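Local coordinates for putative alpha-L-fucosidase (Bacteroides thetaiotaomicron VPI-5482, PDB 3GZA), which probably hydrolyses alpha-L-fucosidic bonds as a member of glycoside hydrolase family 29, at residues A20-V25 with K69-K74; Q63-A68 with Y121-G126. One frame throughout, in Å; residues are numbered along the deposited sequence.

Contact 1 of 2, residues A20-V25 with K69-K74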
ATOM      1  N   ALA A  20     -25.159 -18.131  21.829  1.00 23.70           N
ATOM      2  CA  ALA A  20     -25.088 -16.669  21.815  1.00 23.71           C
ATOM      3  C   ALA A  20     -26.400 -16.044  21.459  1.00 24.74           C
ATOM      4  O   ALA A  20     -26.761 -15.023  22.055  1.00 25.13           O
ATOM      5  CB  ALA A  20     -23.990 -16.190  20.847  1.00 24.39           C
ATOM      6  N   GLU A  21     -27.092 -16.608  20.456  1.00 24.37           N
ATOM      7  CA  GLU A  21     -28.374 -16.094  19.927  1.00 24.17           C
ATOM      8  C   GLU A  21     -28.304 -14.793  19.177  1.00 24.66           C
ATOM      9  O   GLU A  21     -28.979 -14.627  18.184  1.00 24.27           O
ATOM     10  CB  GLU A  21     -29.473 -16.057  20.993  1.00 24.36           C
ATOM     11  CG  GLU A  21     -29.779 -17.431  21.612  1.00 25.07           C
ATOM     12  CD  GLU A  21     -30.816 -17.448  22.694  1.00 28.87           C
ATOM     13  OE1 GLU A  21     -31.374 -16.414  23.030  1.00 29.74           O
ATOM     14  OE2 GLU A  21     -31.013 -18.515  23.295  1.00 28.81           O
HETATM   15  N   MSE A  22     -27.519 -13.843  19.678  1.00 23.83           N
HETATM   16  CA  MSE A  22     -27.399 -12.556  19.041  1.00 24.22           C
HETATM   17  C   MSE A  22     -25.975 -12.062  19.122  1.00 24.86           C
HETATM   18  O   MSE A  22     -25.271 -12.316  20.123  1.00 25.07           O
HETATM   19  CB  MSE A  22     -28.241 -11.549  19.755  1.00 25.20           C
HETATM   20  CG  MSE A  22     -29.684 -11.713  19.630  1.00 24.74           C
HETATM   21 SE   MSE A  22     -30.638 -10.289  20.603  0.75 29.11          SE
HETATM   22  CE  MSE A  22     -29.984  -8.839  19.478  1.00 28.51           C
ATOM     23  N   GLY A  23     -25.585 -11.354  18.081  1.00 25.18           N
ATOM     24  CA  GLY A  23     -24.289 -10.690  18.021  1.00 24.48           C
ATOM     25  C   GLY A  23     -24.359  -9.443  17.171  1.00 25.04           C
ATOM     26  O   GLY A  23     -25.395  -9.157  16.584  1.00 25.46           O
ATOM     27  N   ALA A  24     -23.242  -8.720  17.099  1.00 25.66           N
ATOM     28  CA  ALA A  24     -23.157  -7.517  16.298  1.00 24.74           C
ATOM     29  C   ALA A  24     -21.929  -7.534  15.405  1.00 24.90           C
ATOM     30  O   ALA A  24     -20.873  -8.065  15.777  1.00 26.25           O
ATOM     31  CB  ALA A  24     -23.091  -6.272  17.200  1.00 26.48           C
ATOM     32  N   VAL A  25     -22.059  -6.938  14.231  1.00 25.15           N
ATOM     33  CA  VAL A  25     -20.916  -6.700  13.332  1.00 25.54           C
ATOM     34  C   VAL A  25     -20.832  -5.139  13.158  1.00 26.33           C
ATOM     35  O   VAL A  25     -21.829  -4.434  12.943  1.00 25.58           O
ATOM     36  CB  VAL A  25     -20.985  -7.441  11.981  1.00 26.26           C
ATOM     37  CG1 VAL A  25     -22.205  -6.989  11.162  1.00 25.17           C
ATOM     38  CG2 VAL A  25     -19.646  -7.267  11.215  1.00 26.63           C
ATOM     39  N   LYS A  69     -24.125  -4.758  23.662  1.00 25.55           N
ATOM     40  CA  LYS A  69     -24.480  -5.560  24.786  1.00 25.41           C
ATOM     41  C   LYS A  69     -25.880  -5.255  25.261  1.00 25.57           C
ATOM     42  O   LYS A  69     -26.615  -6.154  25.654  1.00 26.42           O
ATOM     43  CB  LYS A  69     -23.471  -5.357  25.931  1.00 25.46           C
ATOM     44  CG  LYS A  69     -23.786  -6.137  27.181  1.00 25.00           C
ATOM     45  CD  LYS A  69     -22.650  -6.046  28.192  1.00 24.90           C
ATOM     46  CE  LYS A  69     -22.901  -6.941  29.402  1.00 28.07           C
ATOM     47  NZ  LYS A  69     -21.863  -6.792  30.452  1.00 30.42           N
ATOM     48  N   ALA A  70     -26.261  -3.984  25.192  1.00 25.29           N
ATOM     49  CA  ALA A  70     -27.598  -3.573  25.672  1.00 25.69           C
ATOM     50  C   ALA A  70     -28.743  -4.190  24.879  1.00 26.51           C
ATOM     51  O   ALA A  70     -29.885  -4.200  25.346  1.00 25.48           O
ATOM     52  CB  ALA A  70     -27.726  -2.051  25.685  1.00 26.03           C
ATOM     53  N   ALA A  71     -28.446  -4.648  23.664  1.00 25.70           N
ATOM     54  CA  ALA A  71     -29.458  -5.300  22.821  1.00 25.54           C
ATOM     55  C   ALA A  71     -29.603  -6.781  23.097  1.00 26.74           C
ATOM     56  O   ALA A  71     -30.577  -7.391  22.690  1.00 26.99           O
ATOM     57  CB  ALA A  71     -29.144  -5.038  21.340  1.00 25.53           C
ATOM     58  N   GLY A  72     -28.655  -7.346  23.833  1.00 25.68           N
ATOM     59  CA  GLY A  72     -28.575  -8.774  24.028  1.00 26.34           C
ATOM     60  C   GLY A  72     -27.432  -9.455  23.279  1.00 26.12           C
ATOM     61  O   GLY A  72     -27.314 -10.671  23.378  1.00 26.52           O
ATOM     62  N   CYS A  73     -26.593  -8.704  22.574  1.00 25.61           N
ATOM     63  CA  CYS A  73     -25.471  -9.290  21.818  1.00 25.72           C
ATOM     64  C   CYS A  73     -24.454  -9.934  22.751  1.00 25.24           C
ATOM     65  O   CYS A  73     -24.112  -9.366  23.807  1.00 26.42           O
ATOM     66  CB  CYS A  73     -24.765  -8.204  20.994  1.00 26.05           C
ATOM     67  SG  CYS A  73     -25.913  -7.480  19.801  1.00 26.63           S
ATOM     68  N   LYS A  74     -24.030 -11.149  22.379  1.00 24.84           N
ATOM     69  CA  LYS A  74     -23.073 -11.933  23.155  1.00 24.74           C
ATOM     70  C   LYS A  74     -21.700 -11.988  22.491  1.00 24.73           C
ATOM     71  O   LYS A  74     -20.730 -12.488  23.092  1.00 26.42           O
ATOM     72  CB  LYS A  74     -23.611 -13.342  23.476  1.00 24.15           C
ATOM     73  CG  LYS A  74     -24.895 -13.319  24.274  1.00 27.46           C
ATOM     74  CD  LYS A  74     -24.713 -12.661  25.629  1.00 32.51           C
ATOM     75  CE  LYS A  74     -26.013 -12.685  26.438  1.00 38.04           C
ATOM     76  NZ  LYS A  74     -26.466 -14.054  26.675  1.00 40.82           N
TER
HETATM   77  O   HOH W   1     -28.195 -14.905  24.397  1.00 21.52           O
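K74 and C73 meet M22 and G23 where the 22-26 strand of the TIM-barrel fold starts and the loop after the helix 61-69 leads into the strand 75-79, its parallel neighbour in the barrel. This is the beta-alpha-beta principle at work: the returning chain is caught by the first strand just before its own strand begins. The catch is polar. K74 N donates to M22 O over 2.8 Å with a nearly straight N-H...O angle of 171°, the donor lying tilted from the carbonyl plane. The same oxygen receives a CA-H...O contact from C73, so two successive residues of the loop converge on it.

Apolar packing joins C73 to A24 and M22 to A71. C73 SG, set beside its own backbone N by chi1 of -61°, lies over the peptide after G23, 3.6 Å from G23 C, and reaches A24 CB at 4.0 Å. M22 is a selenomethionine whose chain runs out extended and bends only at chi3 (65°), bringing CE against A71 CB. Its SE makes a separate van der Waals approach to A71 O at 3.6 Å. G72 ends the preceding helix in a Schellman motif with positive phi, and a side chain there would crowd SE of M22. The helix 327-344 also packs here, M336 and I340 on M22 and L333 on A71.

Around A20 the contact is aliphatic and water-mediated. K74 CG passes 3.4 Å from A20 O, while A20 CB lies 3.9 Å from K74 CB. With bends at chi2 and chi4 the lysine's amine leads away from the segment, and a single water spans the distance to the carbonyl of A20, just ahead of the strand: it donates to A20 O at 2.7 Å and accepts from K74 NZ at 3.0 Å.

Contact 2 of 2, residues Q63-A68 with Y121-G126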
ATOM      1  N   GLN A  63     -17.668   2.062  24.192  1.00 25.72           N
ATOM      2  CA  GLN A  63     -19.029   2.566  23.917  1.00 25.17           C
ATOM      3  C   GLN A  63     -19.730   1.707  22.876  1.00 25.60           C
ATOM      4  O   GLN A  63     -20.948   1.423  22.988  1.00 25.83           O
ATOM      5  CB  GLN A  63     -18.989   4.072  23.576  1.00 25.81           C
ATOM      6  CG  GLN A  63     -20.337   4.748  23.410  1.00 25.11           C
ATOM      7  CD  GLN A  63     -20.866   4.734  22.013  1.00 27.53           C
ATOM      8  OE1 GLN A  63     -20.177   4.302  21.082  1.00 25.71           O
ATOM      9  NE2 GLN A  63     -22.118   5.203  21.839  1.00 27.62           N
ATOM     10  N   TRP A  64     -18.968   1.270  21.885  1.00 24.89           N
ATOM     11  CA  TRP A  64     -19.519   0.367  20.847  1.00 24.79           C
ATOM     12  C   TRP A  64     -20.022  -0.955  21.461  1.00 26.25           C
ATOM     13  O   TRP A  64     -21.133  -1.403  21.200  1.00 25.83           O
ATOM     14  CB  TRP A  64     -18.421  -0.012  19.865  1.00 26.09           C
ATOM     15  CG  TRP A  64     -17.810   1.061  19.051  1.00 25.11           C
ATOM     16  CD1 TRP A  64     -17.893   2.419  19.251  1.00 25.66           C
ATOM     17  CD2 TRP A  64     -16.892   0.872  18.001  1.00 26.42           C
ATOM     18  NE1 TRP A  64     -17.110   3.064  18.307  1.00 26.45           N
ATOM     19  CE2 TRP A  64     -16.462   2.136  17.557  1.00 26.57           C
ATOM     20  CE3 TRP A  64     -16.405  -0.268  17.352  1.00 27.16           C
ATOM     21  CZ2 TRP A  64     -15.562   2.297  16.475  1.00 28.84           C
ATOM     22  CZ3 TRP A  64     -15.506  -0.106  16.287  1.00 27.96           C
ATOM     23  CH2 TRP A  64     -15.102   1.163  15.872  1.00 28.09           C
ATOM     24  N   VAL A  65     -19.175  -1.573  22.282  1.00 25.91           N
ATOM     25  CA  VAL A  65     -19.459  -2.838  22.877  1.00 26.31           C
ATOM     26  C   VAL A  65     -20.611  -2.715  23.860  1.00 26.01           C
ATOM     27  O   VAL A  65     -21.504  -3.555  23.901  1.00 25.24           O
ATOM     28  CB  VAL A  65     -18.191  -3.452  23.503  1.00 26.80           C
ATOM     29  CG1 VAL A  65     -18.517  -4.730  24.297  1.00 27.61           C
ATOM     30  CG2 VAL A  65     -17.194  -3.762  22.384  1.00 25.31           C
ATOM     31  N   GLN A  66     -20.644  -1.662  24.658  1.00 25.07           N
ATOM     32  CA  GLN A  66     -21.753  -1.513  25.576  1.00 25.80           C
ATOM     33  C   GLN A  66     -23.053  -1.317  24.851  1.00 26.13           C
ATOM     34  O   GLN A  66     -24.088  -1.776  25.303  1.00 26.47           O
ATOM     35  CB  GLN A  66     -21.533  -0.304  26.487  1.00 25.87           C
ATOM     36  CG  GLN A  66     -20.455  -0.552  27.520  1.00 29.24           C
ATOM     37  CD  GLN A  66     -20.129   0.676  28.316  1.00 36.98           C
ATOM     38  OE1 GLN A  66     -19.533   1.647  27.804  1.00 42.17           O
ATOM     39  NE2 GLN A  66     -20.510   0.648  29.571  1.00 38.18           N
ATOM     40  N   ALA A  67     -23.006  -0.616  23.727  1.00 26.54           N
ATOM     41  CA  ALA A  67     -24.222  -0.366  22.957  1.00 26.73           C
ATOM     42  C   ALA A  67     -24.798  -1.690  22.441  1.00 26.09           C
ATOM     43  O   ALA A  67     -25.984  -1.942  22.566  1.00 27.36           O
ATOM     44  CB  ALA A  67     -23.966   0.572  21.779  1.00 27.10           C
ATOM     45  N   ALA A  68     -23.935  -2.564  21.935  1.00 26.09           N
ATOM     46  CA  ALA A  68     -24.346  -3.896  21.406  1.00 25.08           C
ATOM     47  C   ALA A  68     -24.840  -4.800  22.550  1.00 26.39           C
ATOM     48  O   ALA A  68     -25.819  -5.545  22.445  1.00 26.31           O
ATOM     49  CB  ALA A  68     -23.173  -4.504  20.705  1.00 25.72           C
ATOM     50  N   TYR A 121     -16.393  -6.251  28.713  1.00 24.24           N
ATOM     51  CA  TYR A 121     -17.826  -6.308  28.940  1.00 24.87           C
ATOM     52  C   TYR A 121     -18.420  -7.685  28.764  1.00 26.03           C
ATOM     53  O   TYR A 121     -19.638  -7.861  28.820  1.00 27.46           O
ATOM     54  CB  TYR A 121     -18.554  -5.272  28.106  1.00 25.08           C
ATOM     55  CG  TYR A 121     -18.122  -3.874  28.490  1.00 24.43           C
ATOM     56  CD1 TYR A 121     -18.582  -3.283  29.630  1.00 29.05           C
ATOM     57  CD2 TYR A 121     -17.212  -3.183  27.705  1.00 23.58           C
ATOM     58  CE1 TYR A 121     -18.141  -2.001  30.010  1.00 27.89           C
ATOM     59  CE2 TYR A 121     -16.769  -1.931  28.050  1.00 27.88           C
ATOM     60  CZ  TYR A 121     -17.223  -1.341  29.174  1.00 28.26           C
ATOM     61  OH  TYR A 121     -16.783  -0.075  29.507  1.00 30.63           O
ATOM     62  N   GLY A 122     -17.578  -8.673  28.539  1.00 25.24           N
ATOM     63  CA  GLY A 122     -18.065 -10.023  28.462  1.00 26.95           C
ATOM     64  C   GLY A 122     -18.661 -10.454  27.149  1.00 27.37           C
ATOM     65  O   GLY A 122     -19.520 -11.341  27.134  1.00 29.71           O
ATOM     66  N   LEU A 123     -18.297  -9.790  26.054  1.00 27.20           N
ATOM     67  CA  LEU A 123     -18.722 -10.205  24.725  1.00 26.50           C
ATOM     68  C   LEU A 123     -17.514 -10.899  24.092  1.00 27.65           C
ATOM     69  O   LEU A 123     -16.365 -10.566  24.386  1.00 28.76           O
ATOM     70  CB  LEU A 123     -19.224  -9.066  23.854  1.00 27.02           C
ATOM     71  CG  LEU A 123     -20.716  -8.707  23.979  1.00 25.35           C
ATOM     72  CD1 LEU A 123     -21.012  -8.187  25.382  1.00 27.50           C
ATOM     73  CD2 LEU A 123     -21.100  -7.727  22.887  1.00 26.66           C
ATOM     74  N   GLN A 124     -17.788 -11.938  23.310  1.00 25.05           N
ATOM     75  CA  GLN A 124     -16.730 -12.673  22.625  1.00 25.66           C
ATOM     76  C   GLN A 124     -16.392 -11.940  21.327  1.00 25.23           C
ATOM     77  O   GLN A 124     -17.261 -11.693  20.496  1.00 26.17           O
ATOM     78  CB  GLN A 124     -17.212 -14.095  22.324  1.00 25.33           C
ATOM     79  CG  GLN A 124     -17.474 -14.886  23.622  1.00 27.84           C
ATOM     80  CD  GLN A 124     -18.197 -16.222  23.404  1.00 29.57           C
ATOM     81  OE1 GLN A 124     -17.603 -17.185  22.962  1.00 29.89           O
ATOM     82  NE2 GLN A 124     -19.473 -16.273  23.741  1.00 32.96           N
ATOM     83  N   PRO A 125     -15.113 -11.603  21.127  1.00 25.27           N
ATOM     84  CA  PRO A 125     -14.729 -10.882  19.922  1.00 25.14           C
ATOM     85  C   PRO A 125     -14.453 -11.718  18.734  1.00 25.50           C
ATOM     86  O   PRO A 125     -13.824 -12.747  18.875  1.00 25.03           O
ATOM     87  CB  PRO A 125     -13.398 -10.195  20.334  1.00 26.21           C
ATOM     88  CG  PRO A 125     -12.849 -11.060  21.345  1.00 27.22           C
ATOM     89  CD  PRO A 125     -13.970 -11.743  22.055  1.00 25.99           C
ATOM     90  N   GLY A 126     -14.934 -11.291  17.587  1.00 25.36           N
ATOM     91  CA  GLY A 126     -14.586 -11.898  16.321  1.00 25.93           C
ATOM     92  C   GLY A 126     -14.032 -10.852  15.366  1.00 25.54           C
ATOM     93  O   GLY A 126     -14.155  -9.676  15.585  1.00 24.94           O
TER
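With chi1 of -62°, Y121 CG stands beside its own backbone N, and the ring swings out over the helix 61-69; V65 answers with CG1 anti to its backbone N, and Q66 with an extended chain beyond CG. The ring of Y121 thereby comes to rest on Q66. Q66 CG sits over the centre of one ring face, 3.7 Å from the centroid and 12° off the normal, a CH-pi contact. Farther out, the flat amide of Q66 stacks on the hydroxyl end of the ring, the two planes 16° apart, which makes the meeting one of surfaces and not of hydrogen bonds.

Beside the tyrosine, V65 CG1 does double duty: it touches Y121 CB at 3.8 Å and L123 CD2 at 4.2 Å, filling the angle between the two side chains. The methyl group of A68, one turn along, meets the same CD2 more loosely at 4.4 Å. A serine in place of Y121 would probably leave the aliphatic part and amide of Q66 without an aromatic face to lie on, and V65 CG1 with CB but no ring beside it.

The contact packs the helix 61-69 against the end of the helix 110-121 and the loop that follows it, in a TIM barrel: S117 also touches V65, while A68 faces A24 and F26 of the strand 22-26, and L123 leads into the strand 124-129.

Contacts 1 and 2 illustrate how successive strands and helices of the barrel are tied together: their segments alternate along the chain, their centres are about 8 Å apart, and both reach the same sheet. The helix 61-69 serves contact 2 with its side, and its C-terminal loop serves contact 1. Two probable hydrogen bonds join them, K69 NZ to Y121 O at 3.0 Å and K74 O to Q124 N at 3.0 Å, and L123 CG packs 3.5 Å from C73 O. K74, just ahead of the strand 75-79, bonds to the strands on its two sides, N to M22 O and O to Q124 N. Contact 1 lies apart from the bound buffer molecule (HEPES), about 14 Å from the position of G23.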